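Long-range contacts in penicillin-binding protein PbpB (Mycobacterium tuberculosis, PDB 6KGU), which builds cross-linked peptidoglycan from lipid intermediates during cell wall synthesis and is the target of beta-lactam antibiotics such as aztreonam: residues 492-497 with 526-531; 217-222 with 515-520. All blocks are in the same frame, centred on the assembly; numbering follows the deposited sequence.

Contact 1 of 2, residues 492-497 with 526-531; sequences DVYWIT and PGHSAA. With CO (cobalt (II) ion), chain D.
Tyr-494 and His-528 meet as a T-shaped aromatic pair. The tyrosine turns its ring edge, at CE1, over one face of the imidazole. CE1 lies 4.2 Å from His-528 CD2, offset toward the rim of the imidazole, and the ring planes stand at 76°. Two residues further along the strand, Ile-496 gathers CG1, CG2 and CD1 round His-528 O, CG2 at 3.0 Å. With CG1 beside the backbone N (chi1 -55°), Ile-496 CG2 stands anti to that N and lies 4.0 Å from Ala-530 CB. Ile-496 CD1 lies 4.0 Å from His-528 CB. No direct hydrogen bond crosses the two segments. Water 1 donates to Thr-497 O and accepts from Ala-530 N, joining the strand to the residue before helix 531-544. Ser-529 caps the helix start: its OG accepts from Ala-531 N at 2.9 Å. The imidazole has both nitrogens engaged. His-528 NE2 binds the cobalt ion at 2.3 Å, and water 2 is a further ligand. His-528 ND1 is hydrogen-bonded to Pro-518 O. These two bonds fix the rotation of the ring that Tyr-494 meets. Tyr-494 also touches the bound aztreonam-derived ligand, so the aromatic pair connects the antibiotic pocket with the cobalt site.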
# COMPACT_ATOMS: atom_id res chain seq x y z
N ASP A 492 -9.72 6.31 21.34
CA ASP A 492 -9.35 7.45 20.51
C ASP A 492 -7.96 7.30 19.89
O ASP A 492 -7.26 8.29 19.71
CB ASP A 492 -9.40 8.73 21.35
CG ASP A 492 -8.53 8.65 22.59
OD1 ASP A 492 -8.40 7.55 23.17
OD2 ASP A 492 -7.96 9.69 23.00
N VAL A 493 -7.55 6.07 19.57
CA VAL A 493 -6.28 5.81 18.90
C VAL A 493 -6.60 5.05 17.62
O VAL A 493 -7.18 3.96 17.68
CB VAL A 493 -5.33 5.00 19.80
CG1 VAL A 493 -3.98 4.83 19.13
CG2 VAL A 493 -5.20 5.67 21.16
N TYR A 494 -6.20 5.61 16.46
CA TYR A 494 -6.61 5.08 15.16
C TYR A 494 -5.44 4.74 14.25
O TYR A 494 -4.38 5.37 14.31
CB TYR A 494 -7.49 6.06 14.40
CG TYR A 494 -8.59 6.65 15.22
CD1 TYR A 494 -8.76 8.02 15.29
CD2 TYR A 494 -9.45 5.83 15.94
CE1 TYR A 494 -9.77 8.57 16.05
CE2 TYR A 494 -10.45 6.36 16.69
CZ TYR A 494 -10.61 7.73 16.75
OH TYR A 494 -11.62 8.25 17.51
N TRP A 495 -5.66 3.74 13.39
CA TRP A 495 -4.94 3.63 12.13
C TRP A 495 -5.78 4.32 11.07
O TRP A 495 -6.92 3.92 10.84
CB TRP A 495 -4.71 2.19 11.71
CG TRP A 495 -3.60 1.51 12.37
CD1 TRP A 495 -2.27 1.89 12.39
CD2 TRP A 495 -3.69 0.30 13.11
NE1 TRP A 495 -1.54 0.99 13.12
CE2 TRP A 495 -2.38 0.00 13.57
CE3 TRP A 495 -4.74 -0.56 13.44
CZ2 TRP A 495 -2.10 -1.12 14.34
CZ3 TRP A 495 -4.47 -1.68 14.20
CH2 TRP A 495 -3.16 -1.95 14.64
N ILE A 496 -5.20 5.32 10.42
CA ILE A 496 -5.81 6.02 9.29
C ILE A 496 -5.20 5.47 8.01
O ILE A 496 -3.98 5.41 7.88
CB ILE A 496 -5.58 7.53 9.40
CG1 ILE A 496 -6.09 8.04 10.76
CG2 ILE A 496 -6.17 8.28 8.19
CD1 ILE A 496 -7.45 7.62 11.13
N THR A 497 -6.05 5.11 7.05
CA THR A 497 -5.63 4.60 5.76
C THR A 497 -6.33 5.35 4.64
O THR A 497 -7.42 5.90 4.82
CB THR A 497 -5.94 3.10 5.60
OG1 THR A 497 -7.30 2.86 5.96
CG2 THR A 497 -5.01 2.27 6.50
N PRO A 526 -7.45 20.21 11.18
CA PRO A 526 -8.10 19.33 12.16
C PRO A 526 -8.76 18.15 11.48
O PRO A 526 -9.22 18.25 10.34
CB PRO A 526 -9.15 20.24 12.82
CG PRO A 526 -8.72 21.63 12.53
CD PRO A 526 -8.04 21.56 11.20
N GLY A 527 -8.81 17.03 12.20
CA GLY A 527 -9.32 15.79 11.65
C GLY A 527 -8.29 14.68 11.74
O GLY A 527 -7.35 14.77 12.52
N HIS A 528 -8.46 13.62 10.95
CA HIS A 528 -7.61 12.44 11.06
C HIS A 528 -7.49 11.74 9.71
O HIS A 528 -7.51 10.51 9.64
CB HIS A 528 -8.16 11.44 12.09
CG HIS A 528 -8.45 12.02 13.44
ND1 HIS A 528 -7.46 12.35 14.34
CD2 HIS A 528 -9.63 12.31 14.04
CE1 HIS A 528 -8.02 12.83 15.44
NE2 HIS A 528 -9.33 12.82 15.28
N SER A 529 -7.43 12.51 8.64
CA SER A 529 -7.58 11.94 7.30
C SER A 529 -6.23 11.90 6.60
O SER A 529 -5.38 12.77 6.80
CB SER A 529 -8.59 12.75 6.48
OG SER A 529 -8.66 12.23 5.16
N ALA A 530 -6.04 10.86 5.79
CA ALA A 530 -4.93 10.74 4.87
C ALA A 530 -5.29 11.23 3.48
O ALA A 530 -4.43 11.24 2.60
CB ALA A 530 -4.45 9.29 4.78
N ALA A 531 -6.55 11.62 3.26
CA ALA A 531 -6.96 12.09 1.94
C ALA A 531 -6.08 13.21 1.38
O ALA A 531 -5.74 13.14 0.20
CB ALA A 531 -8.45 12.50 2.00
CO CO D . -10.12 14.39 16.70
O HOH W 1 -8.04 8.74 5.18
O HOH W 2 -9.92 16.67 15.68

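Contact 2 of 2, residues 217-222 with 515-520; sequences GAHNVS and LDNPAR
Ala-218 packs against the end of strand 509-516 and the loop that follows. Its CB lies 3.9 Å from Pro-518 CB and 4.2 Å from Leu-515 CB. Val-221 and Leu-515 form a non-hydrogen-bonded antiparallel pair. Their side chains lie side by side and point the same way, with Val-221 CG2 3.8 Å from Leu-515 CG. This buried apolar part is the tight side. Two backbone bonds hold the chains together beside it. His-219 N donates to Asp-516 O at 2.8 Å, and Asp-516 N donates to Asn-220 O at 2.9 Å. The second bond is the straighter, at 171°. The other side is polar and looser. Asp-516 CG is anti to the backbone N (chi1 -180°), and the carboxylate lies beside His-219. The exposed imidazole and the carboxylate have planes 71° apart. His-219 ND1 stays 4.1 Å from Asp-516 OD1, so any attraction between them is probably modest. At the far end, the Arg-520 chain bends at chi3 and brings NH2 near Gly-217, while NE bonds to Leu-215 O. Gly-217, with positive phi, is the first residue past helix 199-216. That helix covers the apolar face: Val-209 and Lys-213 touch Val-221, and Ser-216 touches Leu-515 and Pro-518. Strand 220-227 thus pairs with strand 509-516, whose other neighbour is strand 493-502.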
# COMPACT_ATOMS: atom_id res chain seq x y z
N GLY A 217 1.02 14.85 13.24
CA GLY A 217 1.32 14.36 14.58
C GLY A 217 1.28 12.85 14.72
O GLY A 217 1.38 12.35 15.85
N ALA A 218 1.14 12.11 13.62
CA ALA A 218 1.14 10.65 13.67
C ALA A 218 2.47 10.12 14.21
O ALA A 218 3.52 10.74 14.07
CB ALA A 218 0.87 10.07 12.28
N HIS A 219 2.41 8.93 14.83
CA HIS A 219 3.62 8.25 15.28
C HIS A 219 4.47 7.77 14.12
O HIS A 219 5.69 7.63 14.26
CB HIS A 219 3.29 7.02 16.14
CG HIS A 219 2.73 7.33 17.49
ND1 HIS A 219 2.07 6.39 18.25
CD2 HIS A 219 2.76 8.46 18.23
CE1 HIS A 219 1.70 6.93 19.39
NE2 HIS A 219 2.11 8.19 19.41
N ASN A 220 3.85 7.44 12.99
CA ASN A 220 4.61 7.09 11.80
C ASN A 220 3.67 7.11 10.61
O ASN A 220 2.45 7.09 10.77
CB ASN A 220 5.31 5.73 11.95
CG ASN A 220 4.42 4.68 12.53
OD1 ASN A 220 4.44 4.41 13.74
ND2 ASN A 220 3.62 4.06 11.67
N VAL A 221 4.25 7.21 9.42
CA VAL A 221 3.50 7.32 8.17
C VAL A 221 4.22 6.46 7.14
O VAL A 221 5.45 6.37 7.15
CB VAL A 221 3.37 8.79 7.68
CG1 VAL A 221 2.67 8.91 6.27
CG2 VAL A 221 2.60 9.63 8.68
N SER A 222 3.47 5.82 6.26
CA SER A 222 4.09 5.10 5.16
C SER A 222 3.17 5.17 3.96
O SER A 222 1.98 5.47 4.08
CB SER A 222 4.40 3.65 5.55
OG SER A 222 3.22 3.03 5.95
N LEU A 515 -1.40 6.11 8.33
CA LEU A 515 -0.94 7.00 9.39
C LEU A 515 -1.23 6.36 10.74
O LEU A 515 -2.37 5.97 11.00
CB LEU A 515 -1.64 8.36 9.36
CG LEU A 515 -1.21 9.32 8.25
CD1 LEU A 515 -1.86 8.87 7.00
CD2 LEU A 515 -1.62 10.75 8.57
N ASP A 516 -0.22 6.29 11.60
CA ASP A 516 -0.37 5.68 12.92
C ASP A 516 -0.79 6.77 13.89
O ASP A 516 0.03 7.58 14.34
CB ASP A 516 0.92 5.00 13.36
CG ASP A 516 0.79 4.34 14.74
OD1 ASP A 516 -0.23 4.55 15.43
OD2 ASP A 516 1.72 3.61 15.13
N ASN A 517 -2.08 6.79 14.21
CA ASN A 517 -2.67 7.68 15.21
C ASN A 517 -2.34 9.17 15.05
O ASN A 517 -1.77 9.78 15.96
CB ASN A 517 -2.31 7.21 16.61
CG ASN A 517 -3.15 7.89 17.67
OD1 ASN A 517 -4.35 8.10 17.50
ND2 ASN A 517 -2.51 8.27 18.76
N PRO A 518 -2.71 9.79 13.94
CA PRO A 518 -2.48 11.23 13.80
C PRO A 518 -3.41 12.03 14.70
O PRO A 518 -4.54 11.61 14.98
CB PRO A 518 -2.77 11.50 12.32
CG PRO A 518 -3.81 10.47 11.96
CD PRO A 518 -3.48 9.24 12.80
N ALA A 519 -2.91 13.17 15.17
CA ALA A 519 -3.75 14.12 15.88
C ALA A 519 -4.51 15.04 14.93
O ALA A 519 -5.53 15.62 15.32
CB ALA A 519 -2.89 14.96 16.85
N ARG A 520 -4.05 15.16 13.68
CA ARG A 520 -4.60 16.07 12.69
C ARG A 520 -4.57 15.38 11.32
O ARG A 520 -4.01 14.30 11.17
CB ARG A 520 -3.81 17.40 12.64
CG ARG A 520 -3.82 18.17 13.97
CD ARG A 520 -2.82 19.33 13.96
NE ARG A 520 -1.45 18.85 13.95
CZ ARG A 520 -0.80 18.44 15.04
NH1 ARG A 520 -1.41 18.46 16.21
NH2 ARG A 520 0.44 18.00 14.95

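The two contacts have centres about 7 Å apart and both reach the antiparallel sheet of the transpeptidase domain; of the four segments, only 526-531 has no strand in it. Along the chain the segments alternate: 217-222, 492-497, 515-520, then 526-531. Strands 493-502 and 509-516 follow each other in sequence and are neighbours in the sheet. Probable hydrogen bonds join them, from Asn-517 N to Tyr-494 O and from Leu-515 N to Ile-496 O. Leu-515 also packs on Ala-530, so the apolar side of contact 2 continues into contact 1. These two strands thus link the much earlier helix 199-216 and strand 220-227 to helix 531-544 and the antibiotic pocket.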